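Side-chain contacts in lactate dehydrogenase (Eimeria maxima, PDB 6CT6), which probably catalyses the NADH-dependent interconversion of pyruvate and lactate, and is held here in complex with NADH and the substrate analogue oxamate: residues Pro285-Ile288 / Glu294-Ile297; Met167-Asp170 / Ser175-Asp178; Leu27-Glu32 / Cys54-Val59; Leu103-Ile108 / Ala324-Gly329; Gly181-Val186 / Met191-Arg196. All coordinates share one frame; numbering follows the deposited sequence.

Contact 1: Pro285-Ile288 / Glu294-Ile297; sequences PCII and EQII
I287 is faced by two residues of the partner strand, E294 and Q295, which defines a classic beta bulge in an otherwise regular antiparallel pair whose axes run 177° apart. Its carbonyl takes the E294 amide (E294 N to I287 O 2.7 Å), while its own amide gives to the next residue along, I287 N to Q295 O at 2.8 Å with the donor in the carbonyl plane. A third bond, I297 N to P285 O at 3.0 Å, is straight at the hydrogen (166°). Between these lies the non-hydrogen-bonded pair C286 and I296, where C286 CA comes within 3.1 Å of Q295 O, a CA-H...O contact. On the I287 face, I287 and Q295 run side by side, with I287 CG1 3.8 Å from Q295 CB. I287 CG1 sits beside the backbone N (chi1 -56°), and from there CD1 reaches diagonally to I297 CD1 at 4.1 Å. P285 CG lies 3.7 Å from I297 O. The carboxylate of E294 turns to K262 and K291 in salt bridges. Strand 263-272 continues the sheet beyond 281-289, so this is a bulged beta hairpin closing one edge of the large mixed sheet.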
loop_
_atom_site.group_PDB
_atom_site.type_symbol
_atom_site.label_atom_id
_atom_site.label_comp_id
_atom_site.label_asym_id
_atom_site.label_seq_id
_atom_site.Cartn_x
_atom_site.Cartn_y
_atom_site.Cartn_z
ATOM N N PRO B 285 -19.417 -17.829 7.871
ATOM C CA PRO B 285 -19.954 -16.472 8.048
ATOM C C PRO B 285 -20.183 -16.148 9.518
ATOM O O PRO B 285 -20.808 -16.916 10.252
ATOM C CB PRO B 285 -21.268 -16.502 7.256
ATOM C CG PRO B 285 -21.620 -17.947 7.128
ATOM C CD PRO B 285 -20.319 -18.680 7.074
ATOM N N CYS B 286 -19.666 -14.996 9.945
ATOM C CA CYS B 286 -19.812 -14.536 11.318
ATOM C C CYS B 286 -20.020 -13.027 11.320
ATOM O O CYS B 286 -19.764 -12.343 10.327
ATOM C CB CYS B 286 -18.590 -14.903 12.173
ATOM S SG CYS B 286 -17.118 -13.930 11.817
ATOM N N ILE B 287 -20.484 -12.512 12.459
ATOM C CA ILE B 287 -20.743 -11.087 12.651
ATOM C C ILE B 287 -19.709 -10.541 13.625
ATOM O O ILE B 287 -19.575 -11.052 14.745
ATOM C CB ILE B 287 -22.164 -10.832 13.186
ATOM C CG1 ILE B 287 -23.226 -11.443 12.265
ATOM C CG2 ILE B 287 -22.398 -9.328 13.385
ATOM C CD1 ILE B 287 -23.269 -10.855 10.870
ATOM N N ILE B 288 -18.999 -9.492 13.215
ATOM C CA ILE B 288 -17.958 -8.885 14.036
ATOM C C ILE B 288 -18.441 -7.516 14.493
ATOM O O ILE B 288 -18.729 -6.640 13.669
ATOM C CB ILE B 288 -16.624 -8.770 13.281
ATOM C CG1 ILE B 288 -16.155 -10.158 12.835
ATOM C CG2 ILE B 288 -15.576 -8.106 14.177
ATOM C CD1 ILE B 288 -14.881 -10.155 12.021
ATOM N N GLU B 294 -19.629 -11.838 17.358
ATOM C CA GLU B 294 -20.902 -11.731 18.061
ATOM C C GLU B 294 -21.902 -12.794 17.643
ATOM O O GLU B 294 -22.761 -13.174 18.446
ATOM C CB GLU B 294 -21.499 -10.338 17.844
ATOM C CG GLU B 294 -20.678 -9.246 18.502
ATOM C CD GLU B 294 -21.294 -7.872 18.366
ATOM O OE1 GLU B 294 -22.328 -7.742 17.678
ATOM O OE2 GLU B 294 -20.741 -6.918 18.952
ATOM N N GLN B 295 -21.810 -13.284 16.410
ATOM C CA GLN B 295 -22.702 -14.325 15.927
ATOM C C GLN B 295 -21.959 -15.183 14.920
ATOM O O GLN B 295 -21.215 -14.665 14.084
ATOM C CB GLN B 295 -23.953 -13.755 15.248
ATOM C CG GLN B 295 -24.784 -12.813 16.085
ATOM C CD GLN B 295 -26.010 -12.343 15.328
ATOM O OE1 GLN B 295 -26.712 -13.142 14.710
ATOM N NE2 GLN B 295 -26.255 -11.040 15.347
ATOM N N ILE B 296 -22.171 -16.490 15.006
ATOM C CA ILE B 296 -21.765 -17.425 13.968
ATOM C C ILE B 296 -23.029 -17.899 13.270
ATOM O O ILE B 296 -23.946 -18.421 13.916
ATOM C CB ILE B 296 -20.963 -18.603 14.547
ATOM C CG1 ILE B 296 -19.633 -18.097 15.111
ATOM C CG2 ILE B 296 -20.708 -19.656 13.472
ATOM C CD1 ILE B 296 -18.968 -19.059 16.059
ATOM N N ILE B 297 -23.082 -17.711 11.959
ATOM C CA ILE B 297 -24.258 -18.042 11.168
ATOM C C ILE B 297 -24.072 -19.432 10.584
ATOM O O ILE B 297 -23.007 -19.755 10.041
ATOM C CB ILE B 297 -24.494 -16.995 10.064
ATOM C CG1 ILE B 297 -24.787 -15.634 10.706
ATOM C CG2 ILE B 297 -25.642 -17.425 9.157
ATOM C CD1 ILE B 297 -24.756 -14.477 9.740
#

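Contact 2: Met167-Asp170 / Ser175-Asp178; sequences MIAD and SPHD
A169 meets P176 through a single methyl: A169 CB lies 4.0 Å from P176 CG and 3.9 Å from P176 N, so it rests against the pyrrolidine ring where the loop turns back past helix 157-172. The small area buried between the segments, 83 Å², agrees with so few atoms touching. Around the proline the backbone is fixed by two local bonds. S175 OG accepts from H177 N at 3.0 Å, an ST turn, and D178 N gives to S175 O at 3.0 Å, closing the short 3-10 turn. Further out, H177 ND1 donates to D178 OD1 at 2.7 Å; the oxygen lies in the imidazole plane, yet the nitrogen stands 54° out of the carboxylate plane. V179 also packs on A169. N62 of the second subunit touches P176, and D61 of the second subunit packs on S175 and H177. The apolar touch between helix and loop adds no directional bond, so the shape of the turn probably rests on its own ST-turn and 3-10 bonds, with R165 holding P176 O.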
loop_
_atom_site.group_PDB
_atom_site.type_symbol
_atom_site.label_atom_id
_atom_site.label_comp_id
_atom_site.label_asym_id
_atom_site.label_seq_id
_atom_site.Cartn_x
_atom_site.Cartn_y
_atom_site.Cartn_z
ATOM N N MET B 167 -15.245 -11.692 -10.003
ATOM C CA MET B 167 -15.399 -12.382 -11.279
ATOM C C MET B 167 -16.853 -12.384 -11.737
ATOM O O MET B 167 -17.139 -12.159 -12.919
ATOM C CB MET B 167 -14.852 -13.805 -11.155
ATOM C CG MET B 167 -13.336 -13.840 -11.010
ATOM S SD MET B 167 -12.613 -15.492 -10.972
ATOM C CE MET B 167 -12.219 -15.655 -9.231
ATOM N N ILE B 168 -17.786 -12.634 -10.817
ATOM C CA ILE B 168 -19.206 -12.512 -11.139
ATOM C C ILE B 168 -19.518 -11.092 -11.598
ATOM O O ILE B 168 -20.212 -10.879 -12.601
ATOM C CB ILE B 168 -20.062 -12.909 -9.921
ATOM C CG1 ILE B 168 -19.861 -14.391 -9.580
ATOM C CG2 ILE B 168 -21.540 -12.584 -10.152
ATOM C CD1 ILE B 168 -20.419 -15.369 -10.605
ATOM N N ALA B 169 -19.006 -10.098 -10.864
ATOM C CA ALA B 169 -19.261 -8.702 -11.205
ATOM C C ALA B 169 -18.769 -8.365 -12.606
ATOM O O ALA B 169 -19.475 -7.700 -13.374
ATOM C CB ALA B 169 -18.601 -7.791 -10.171
ATOM N N ASP B 170 -17.556 -8.805 -12.958
ATOM C CA ASP B 170 -17.027 -8.518 -14.288
ATOM C C ASP B 170 -17.835 -9.230 -15.366
ATOM O O ASP B 170 -18.009 -8.703 -16.471
ATOM C CB ASP B 170 -15.555 -8.927 -14.377
ATOM C CG ASP B 170 -14.647 -8.036 -13.551
ATOM O OD1 ASP B 170 -15.077 -6.921 -13.186
ATOM O OD2 ASP B 170 -13.500 -8.446 -13.275
ATOM N N SER B 175 -21.810 -3.735 -10.319
ATOM C CA SER B 175 -20.839 -3.356 -9.306
ATOM C C SER B 175 -20.621 -4.503 -8.322
ATOM O O SER B 175 -21.584 -5.183 -7.942
ATOM C CB SER B 175 -21.317 -2.117 -8.550
ATOM O OG SER B 175 -20.571 -1.931 -7.357
ATOM N N PRO B 176 -19.381 -4.736 -7.871
ATOM C CA PRO B 176 -19.171 -5.726 -6.802
ATOM C C PRO B 176 -19.946 -5.400 -5.539
ATOM O O PRO B 176 -20.243 -6.300 -4.741
ATOM C CB PRO B 176 -17.655 -5.676 -6.564
ATOM C CG PRO B 176 -17.081 -5.030 -7.778
ATOM C CD PRO B 176 -18.119 -4.078 -8.259
ATOM N N HIS B 177 -20.272 -4.122 -5.327
ATOM C CA HIS B 177 -21.118 -3.736 -4.202
ATOM C C HIS B 177 -22.387 -4.577 -4.141
ATOM O O HIS B 177 -22.885 -4.879 -3.052
ATOM C CB HIS B 177 -21.474 -2.249 -4.316
ATOM C CG HIS B 177 -22.404 -1.757 -3.248
ATOM N ND1 HIS B 177 -23.768 -1.958 -3.294
ATOM C CD2 HIS B 177 -22.165 -1.063 -2.112
ATOM C CE1 HIS B 177 -24.326 -1.415 -2.228
ATOM N NE2 HIS B 177 -23.375 -0.863 -1.495
ATOM N N ASP B 178 -22.910 -4.980 -5.297
ATOM C CA ASP B 178 -24.188 -5.671 -5.378
ATOM C C ASP B 178 -24.045 -7.152 -5.713
ATOM O O ASP B 178 -25.038 -7.799 -6.063
ATOM C CB ASP B 178 -25.078 -4.972 -6.406
ATOM C CG ASP B 178 -25.254 -3.498 -6.100
ATOM O OD1 ASP B 178 -25.564 -3.172 -4.936
ATOM O OD2 ASP B 178 -25.066 -2.663 -7.013
#

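Contact 3: Leu27-Glu32 / Cys54-Val59; sequences LCSLKE and CHNSSV
S29 OG is the polar hub between the two helices, taking part in both hydrogen bonds that cross the contact. The hydroxyl-hydroxyl bond is the shorter, S29 OG to S57 OG at 2.8 Å, and either oxygen could be its donor. The amide bond runs from N56 ND2 to S29 OG at 3.0 Å, with 157° at the hydrogen; S29 OG lies in the N56 amide plane. Torsions bring the S29 hydroxyl and the N56 amide together: S29 OG is directed across the gap by lying trans to its own N (chi1 176°), and N56 CG does the same from the other helix. N56 is held at its other end as well, since OD1 accepts from T248 of the second subunit, which should fix the rotation of the amide. S57 OG also bonds I64 O. One van der Waals contact is added, a methyl of L30 (CD2) 3.9 Å from N56 ND2, the two side chains crossing at about a right angle. The nearest CA atoms are S29 CA and S57 CA, 5.5 Å apart, so small residues occupy this point. The segments 27-31 and 54-59 of helices 19-31 and 45-59 cross at -24°, their axes 9.2 Å apart at closest; helix 244-259 packs on L27 and C28, and helix 45-59 leans on the second subunit, which its residues S58 and V59 meet at S162.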
loop_
_atom_site.group_PDB
_atom_site.type_symbol
_atom_site.label_atom_id
_atom_site.label_comp_id
_atom_site.label_asym_id
_atom_site.label_seq_id
_atom_site.Cartn_x
_atom_site.Cartn_y
_atom_site.Cartn_z
ATOM N N LEU B 27 -3.092 1.641 5.348
ATOM C CA LEU B 27 -4.537 1.836 5.417
ATOM C C LEU B 27 -4.942 2.585 6.680
ATOM O O LEU B 27 -5.857 3.418 6.649
ATOM C CB LEU B 27 -5.244 0.483 5.347
ATOM C CG LEU B 27 -5.277 -0.168 3.961
ATOM C CD1 LEU B 27 -5.579 -1.650 4.082
ATOM C CD2 LEU B 27 -6.304 0.512 3.071
ATOM N N CYS B 28 -4.288 2.293 7.805
ATOM C CA CYS B 28 -4.600 2.996 9.046
ATOM C C CYS B 28 -4.301 4.484 8.917
ATOM O O CYS B 28 -5.097 5.330 9.346
ATOM C CB CYS B 28 -3.813 2.383 10.204
ATOM S SG CYS B 28 -4.391 0.737 10.698
ATOM N N SER B 29 -3.154 4.821 8.326
ATOM C CA SER B 29 -2.817 6.218 8.074
ATOM C C SER B 29 -3.879 6.890 7.211
ATOM O O SER B 29 -4.384 7.967 7.549
ATOM C CB SER B 29 -1.444 6.298 7.403
ATOM O OG SER B 29 -1.110 7.628 7.046
ATOM N N LEU B 30 -4.241 6.256 6.093
ATOM C CA LEU B 30 -5.180 6.858 5.151
ATOM C C LEU B 30 -6.579 6.977 5.746
ATOM O O LEU B 30 -7.280 7.966 5.499
ATOM C CB LEU B 30 -5.220 6.032 3.861
ATOM C CG LEU B 30 -3.949 5.974 3.011
ATOM C CD1 LEU B 30 -4.083 4.900 1.940
ATOM C CD2 LEU B 30 -3.646 7.320 2.369
ATOM N N LYS B 31 -7.009 5.981 6.521
ATOM C CA LYS B 31 -8.358 5.956 7.070
ATOM C C LYS B 31 -8.477 6.657 8.417
ATOM O O LYS B 31 -9.596 6.802 8.922
ATOM C CB LYS B 31 -8.844 4.507 7.222
ATOM C CG LYS B 31 -9.029 3.754 5.908
ATOM C CD LYS B 31 -9.344 2.275 6.140
ATOM C CE LYS B 31 -10.788 2.044 6.570
ATOM N NZ LYS B 31 -11.759 2.306 5.473
ATOM N N GLU B 32 -7.367 7.107 9.001
ATOM C CA GLU B 32 -7.362 7.642 10.364
ATOM C C GLU B 32 -8.036 6.668 11.321
ATOM O O GLU B 32 -8.832 7.055 12.181
ATOM C CB GLU B 32 -8.041 9.009 10.430
ATOM C CG GLU B 32 -7.414 10.067 9.556
ATOM C CD GLU B 32 -8.148 11.388 9.644
ATOM O OE1 GLU B 32 -8.411 11.848 10.776
ATOM O OE2 GLU B 32 -8.479 11.959 8.583
ATOM N N CYS B 54 4.607 7.938 8.875
ATOM C CA CYS B 54 4.348 9.199 9.564
ATOM C C CYS B 54 4.397 10.365 8.586
ATOM O O CYS B 54 3.585 11.294 8.672
ATOM C CB CYS B 54 5.349 9.408 10.701
ATOM S SG CYS B 54 5.070 8.375 12.167
ATOM N N HIS B 55 5.340 10.327 7.642
ATOM C CA HIS B 55 5.345 11.308 6.563
ATOM C C HIS B 55 4.063 11.225 5.745
ATOM O O HIS B 55 3.477 12.255 5.390
ATOM C CB HIS B 55 6.560 11.093 5.662
ATOM C CG HIS B 55 7.872 11.183 6.380
ATOM N ND1 HIS B 55 9.041 10.670 5.860
ATOM C CD2 HIS B 55 8.201 11.734 7.574
ATOM C CE1 HIS B 55 10.032 10.895 6.704
ATOM N NE2 HIS B 55 9.551 11.540 7.752
ATOM N N ASN B 56 3.607 10.008 5.441
ATOM C CA ASN B 56 2.395 9.848 4.643
ATOM C C ASN B 56 1.206 10.521 5.315
ATOM O O ASN B 56 0.427 11.226 4.661
ATOM C CB ASN B 56 2.104 8.366 4.407
ATOM C CG ASN B 56 0.896 8.150 3.523
ATOM O OD1 ASN B 56 0.976 8.296 2.304
ATOM N ND2 ASN B 56 -0.238 7.812 4.134
ATOM N N SER B 57 1.043 10.307 6.622
ATOM C CA SER B 57 -0.039 10.963 7.350
ATOM C C SER B 57 -0.029 12.465 7.093
ATOM O O SER B 57 -1.074 13.074 6.838
ATOM C CB SER B 57 0.084 10.673 8.848
ATOM O OG SER B 57 -0.292 9.338 9.151
ATOM N N SER B 58 1.157 13.074 7.143
ATOM C CA SER B 58 1.277 14.504 6.874
ATOM C C SER B 58 0.893 14.830 5.436
ATOM O O SER B 58 0.260 15.862 5.174
ATOM C CB SER B 58 2.705 14.964 7.179
ATOM O OG SER B 58 2.875 16.343 6.913
ATOM N N VAL B 59 1.267 13.965 4.486
ATOM C CA VAL B 59 0.855 14.164 3.096
ATOM C C VAL B 59 -0.658 14.324 3.010
ATOM O O VAL B 59 -1.165 15.159 2.250
ATOM C CB VAL B 59 1.348 13.002 2.209
ATOM C CG1 VAL B 59 0.796 13.135 0.786
ATOM C CG2 VAL B 59 2.879 12.931 2.181
#

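Contact 4: Leu103-Ile108 / Ala324-Gly329; sequences LLPVNI and AALDAG
P105 brings the nearest thing to a flat group, a puckered pyrrolidine ring, since no aromatic or other planar group meets across this gap. L326 CD1 meets P105 at CB and CG, 4.0 Å from each, while the second methyl, L326 CD2, is 4.2 Å from P105 CB. The same CD1 goes on to L104 CD2 at 3.7 Å, the nearest contact between the segments, so one methyl is shared by two neighbouring residues of helix 104-121. L326 sets out toward the other helix, with CG anti to the carbonyl carbon (chi1 -74°), and its side chain crosses those of L104 and P105 at a slant; L104 starts off to the side and swings CD2 over to meet it. No hydrogen bond crosses between the segments. Behind L104 stand P133, M137 of helix 134-145 and I323, and D327 adds a salt bridge to R112. Overall 133 Å² is buried. G329, with positive phi and bonds back into the last turn, forms a Schellman motif. The contact is apolar packing of two leucines and a proline, joining a C-terminal-domain helix to the first turn of a helix in the Rossmann-type NAD-binding domain.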
loop_
_atom_site.group_PDB
_atom_site.type_symbol
_atom_site.label_atom_id
_atom_site.label_comp_id
_atom_site.label_asym_id
_atom_site.label_seq_id
_atom_site.Cartn_x
_atom_site.Cartn_y
_atom_site.Cartn_z
ATOM N N LEU B 103 6.139 -24.469 5.462
ATOM C CA LEU B 103 6.837 -23.881 6.603
ATOM C C LEU B 103 6.049 -24.015 7.901
ATOM O O LEU B 103 6.326 -23.301 8.870
ATOM C CB LEU B 103 7.153 -22.410 6.326
ATOM C CG LEU B 103 8.317 -22.217 5.351
ATOM C CD1 LEU B 103 8.067 -21.040 4.424
ATOM C CD2 LEU B 103 9.629 -22.043 6.106
ATOM N N LEU B 104 5.077 -24.923 7.946
ATOM C CA LEU B 104 4.282 -25.123 9.156
ATOM C C LEU B 104 5.128 -25.408 10.390
ATOM O O LEU B 104 4.884 -24.780 11.432
ATOM C CB LEU B 104 3.275 -26.253 8.904
ATOM C CG LEU B 104 2.242 -26.550 9.993
ATOM C CD1 LEU B 104 1.046 -27.255 9.380
ATOM C CD2 LEU B 104 2.820 -27.410 11.111
ATOM N N PRO B 105 6.105 -26.322 10.362
ATOM C CA PRO B 105 6.865 -26.607 11.591
ATOM C C PRO B 105 7.545 -25.384 12.168
ATOM O O PRO B 105 7.709 -25.289 13.390
ATOM C CB PRO B 105 7.892 -27.653 11.133
ATOM C CG PRO B 105 7.338 -28.219 9.875
ATOM C CD PRO B 105 6.613 -27.094 9.217
ATOM N N VAL B 106 7.953 -24.450 11.316
ATOM C CA VAL B 106 8.639 -23.249 11.778
ATOM C C VAL B 106 7.638 -22.235 12.312
ATOM O O VAL B 106 7.798 -21.688 13.409
ATOM C CB VAL B 106 9.477 -22.656 10.629
ATOM C CG1 VAL B 106 10.229 -21.414 11.092
ATOM C CG2 VAL B 106 10.435 -23.701 10.083
ATOM N N ASN B 107 6.580 -21.982 11.546
ATOM C CA ASN B 107 5.665 -20.903 11.878
ATOM C C ASN B 107 4.738 -21.260 13.034
ATOM O O ASN B 107 4.244 -20.354 13.711
ATOM C CB ASN B 107 4.879 -20.516 10.625
ATOM C CG ASN B 107 5.741 -19.770 9.616
ATOM O OD1 ASN B 107 6.647 -19.028 9.998
ATOM N ND2 ASN B 107 5.483 -19.980 8.331
ATOM N N ILE B 108 4.512 -22.550 13.301
ATOM C CA ILE B 108 3.747 -22.924 14.487
ATOM C C ILE B 108 4.452 -22.429 15.745
ATOM O O ILE B 108 3.807 -21.988 16.702
ATOM C CB ILE B 108 3.508 -24.448 14.531
ATOM C CG1 ILE B 108 2.521 -24.801 15.649
ATOM C CG2 ILE B 108 4.809 -25.215 14.720
ATOM C CD1 ILE B 108 1.080 -24.712 15.220
ATOM N N ALA B 324 0.354 -32.493 15.956
ATOM C CA ALA B 324 0.477 -33.395 17.096
ATOM C C ALA B 324 1.762 -34.208 17.006
ATOM O O ALA B 324 2.500 -34.341 17.989
ATOM C CB ALA B 324 -0.742 -34.313 17.162
ATOM N N ALA B 325 2.047 -34.759 15.823
ATOM C CA ALA B 325 3.264 -35.540 15.636
ATOM C C ALA B 325 4.505 -34.690 15.878
ATOM O O ALA B 325 5.414 -35.096 16.612
ATOM C CB ALA B 325 3.287 -36.140 14.230
ATOM N N LEU B 326 4.565 -33.506 15.262
ATOM C CA LEU B 326 5.691 -32.605 15.486
ATOM C C LEU B 326 5.901 -32.358 16.975
ATOM O O LEU B 326 6.990 -32.588 17.509
ATOM C CB LEU B 326 5.463 -31.280 14.749
ATOM C CG LEU B 326 5.630 -31.296 13.226
ATOM C CD1 LEU B 326 5.010 -30.051 12.610
ATOM C CD2 LEU B 326 7.102 -31.397 12.844
ATOM N N ASP B 327 4.854 -31.899 17.667
ATOM C CA ASP B 327 4.983 -31.602 19.091
ATOM C C ASP B 327 5.371 -32.837 19.894
ATOM O O ASP B 327 6.048 -32.720 20.921
ATOM C CB ASP B 327 3.678 -31.021 19.636
ATOM C CG ASP B 327 3.304 -29.706 18.979
ATOM O OD1 ASP B 327 4.200 -29.040 18.419
ATOM O OD2 ASP B 327 2.112 -29.335 19.028
ATOM N N ALA B 328 4.952 -34.021 19.454
ATOM C CA ALA B 328 5.249 -35.247 20.183
ATOM C C ALA B 328 6.667 -35.750 19.946
ATOM O O ALA B 328 7.066 -36.740 20.569
ATOM C CB ALA B 328 4.246 -36.343 19.804
ATOM N N GLY B 329 7.433 -35.096 19.077
ATOM C CA GLY B 329 8.783 -35.526 18.780
ATOM C C GLY B 329 8.886 -36.706 17.841
ATOM O O GLY B 329 9.986 -37.248 17.675
#

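Contact 5: Gly181-Val186 / Met191-Arg196; sequences GMVIGV and MLPLMR
I184 packs against both L192 and L194, and its side chain can be traced outward. From CB, CG1 stands between the backbone N and the carbonyl carbon (chi1 62°), which carries it toward the partner strand: I184 CG1 is 3.8 Å from L192 O, 4.1 Å from L192 CB and 3.9 Å from L194 CD1. The CG2 branch also meets L194 CD1, at 3.8 Å. At the tip, I184 CD1 touches L194 CD1 at 3.8 Å, the two side chains crossing at about a right angle, and also meets L192 CD2 at 4.1 Å. The backbone frames this with I184 paired to L192 through both N-H...O bonds, and L194 N to M182 O is almost straight, 176° at the hydrogen. A water extends the ladder, accepting from M182 N and donating to L194 O. On the other face V183 CG1 meets M191 CB at 3.8 Å, and V183 CG2 lies alongside P193. The hairpin of strands 179-184 and 192-193 is covered by helix 303-328 on the I184 and L192 face, through L309 and L308, and by helices 157-172 and 216-237 on the V183 face.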
loop_
_atom_site.group_PDB
_atom_site.type_symbol
_atom_site.label_atom_id
_atom_site.label_comp_id
_atom_site.label_asym_id
_atom_site.label_seq_id
_atom_site.Cartn_x
_atom_site.Cartn_y
_atom_site.Cartn_z
ATOM N N GLY B 181 -21.401 -12.970 -2.267
ATOM C CA GLY B 181 -20.720 -14.218 -2.553
ATOM C C GLY B 181 -19.887 -14.691 -1.382
ATOM O O GLY B 181 -19.301 -13.869 -0.669
ATOM N N MET B 182 -19.820 -16.005 -1.165
ATOM C CA MET B 182 -19.108 -16.563 -0.023
ATOM C C MET B 182 -18.250 -17.745 -0.447
ATOM O O MET B 182 -18.678 -18.580 -1.251
ATOM C CB MET B 182 -20.079 -17.007 1.069
ATOM C CG MET B 182 -20.830 -15.866 1.725
ATOM S SD MET B 182 -21.896 -16.425 3.064
ATOM C CE MET B 182 -23.211 -17.196 2.123
ATOM N N VAL B 183 -17.034 -17.801 0.098
ATOM C CA VAL B 183 -16.162 -18.968 0.022
ATOM C C VAL B 183 -15.919 -19.414 1.458
ATOM O O VAL B 183 -15.300 -18.681 2.240
ATOM C CB VAL B 183 -14.834 -18.664 -0.687
ATOM C CG1 VAL B 183 -13.965 -19.918 -0.751
ATOM C CG2 VAL B 183 -15.064 -18.100 -2.083
ATOM N N ILE B 184 -16.402 -20.605 1.811
ATOM C CA ILE B 184 -16.265 -21.096 3.178
ATOM C C ILE B 184 -15.264 -22.246 3.217
ATOM O O ILE B 184 -14.768 -22.698 2.179
ATOM C CB ILE B 184 -17.620 -21.534 3.766
ATOM C CG1 ILE B 184 -18.220 -22.698 2.967
ATOM C CG2 ILE B 184 -18.583 -20.355 3.796
ATOM C CD1 ILE B 184 -19.399 -23.372 3.651
ATOM N N GLY B 185 -14.963 -22.721 4.423
ATOM C CA GLY B 185 -14.128 -23.893 4.592
ATOM C C GLY B 185 -12.696 -23.556 4.948
ATOM O O GLY B 185 -12.439 -22.636 5.732
ATOM N N VAL B 186 -11.760 -24.299 4.381
ATOM C CA VAL B 186 -10.341 -24.096 4.637
ATOM C C VAL B 186 -9.814 -23.083 3.636
ATOM O O VAL B 186 -10.208 -23.089 2.464
ATOM C CB VAL B 186 -9.565 -25.425 4.541
ATOM C CG1 VAL B 186 -9.496 -25.916 3.092
ATOM C CG2 VAL B 186 -8.167 -25.272 5.123
ATOM N N MET B 191 -11.083 -25.159 -0.426
ATOM C CA MET B 191 -12.003 -24.062 -0.159
ATOM C C MET B 191 -13.248 -24.213 -1.027
ATOM O O MET B 191 -13.190 -24.701 -2.159
ATOM C CB MET B 191 -11.333 -22.706 -0.406
ATOM C CG MET B 191 -11.121 -22.337 -1.870
ATOM S SD MET B 191 -10.432 -20.676 -2.087
ATOM C CE MET B 191 -8.810 -20.861 -1.351
ATOM N N LEU B 192 -14.388 -23.785 -0.481
ATOM C CA LEU B 192 -15.699 -24.067 -1.063
ATOM C C LEU B 192 -16.398 -22.778 -1.470
ATOM O O LEU B 192 -17.103 -22.162 -0.656
ATOM C CB LEU B 192 -16.556 -24.848 -0.069
ATOM C CG LEU B 192 -17.996 -25.154 -0.476
ATOM C CD1 LEU B 192 -18.055 -25.818 -1.843
ATOM C CD2 LEU B 192 -18.641 -26.036 0.578
ATOM N N PRO B 193 -16.238 -22.330 -2.716
ATOM C CA PRO B 193 -17.104 -21.256 -3.225
ATOM C C PRO B 193 -18.545 -21.738 -3.308
ATOM O O PRO B 193 -18.849 -22.728 -3.980
ATOM C CB PRO B 193 -16.521 -20.950 -4.611
ATOM C CG PRO B 193 -15.147 -21.530 -4.599
ATOM C CD PRO B 193 -15.197 -22.705 -3.685
ATOM N N LEU B 194 -19.435 -21.033 -2.608
ATOM C CA LEU B 194 -20.840 -21.435 -2.503
ATOM C C LEU B 194 -21.621 -20.824 -3.660
ATOM O O LEU B 194 -22.323 -19.819 -3.525
ATOM C CB LEU B 194 -21.410 -21.018 -1.154
ATOM C CG LEU B 194 -20.902 -21.793 0.061
ATOM C CD1 LEU B 194 -21.418 -21.163 1.347
ATOM C CD2 LEU B 194 -21.317 -23.254 -0.013
ATOM N N MET B 195 -21.507 -21.471 -4.823
ATOM C CA MET B 195 -22.117 -20.934 -6.034
ATOM C C MET B 195 -23.631 -20.828 -5.904
ATOM O O MET B 195 -24.248 -19.976 -6.555
ATOM C CB MET B 195 -21.745 -21.805 -7.235
ATOM C CG MET B 195 -20.250 -22.058 -7.380
ATOM S SD MET B 195 -19.258 -20.546 -7.329
ATOM C CE MET B 195 -19.494 -19.921 -8.989
ATOM N N ARG B 196 -24.245 -21.670 -5.070
ATOM C CA ARG B 196 -25.696 -21.640 -4.920
ATOM C C ARG B 196 -26.163 -20.392 -4.181
ATOM O O ARG B 196 -27.304 -19.954 -4.370
ATOM C CB ARG B 196 -26.172 -22.897 -4.188
ATOM C CG ARG B 196 -27.668 -22.930 -3.896
ATOM C CD ARG B 196 -28.120 -24.311 -3.432
ATOM N NE ARG B 196 -27.707 -24.620 -2.064
ATOM C CZ ARG B 196 -28.420 -24.348 -0.974
ATOM N NH1 ARG B 196 -29.595 -23.744 -1.069
ATOM N NH2 ARG B 196 -27.951 -24.680 0.224
HETATM O O HOH W 1 -22.028 -17.409 -2.284
#

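Overall arrangement
Contacts 1 and 5 are both antiparallel hairpins held by backbone hydrogen bonds, but contact 5 is buried between helices while contact 1 closes an edge of the large sheet and is partly exposed. They meet directly, P285 CD lying 4.1 Å from I184 CG2. Contact 2 adjoins contact 5 in sequence, since helix 157-172 leads into strand 179-184, and it shares with contact 3 a buried place and contact with the second subunit. Their chemistry differs: contact 2 is apolar across the gap, contact 3 mainly polar. Contact 4, partly buried and apolar, joins the NAD-binding domain to the C-terminal domain and lies across the chain centre from contacts 2 and 3.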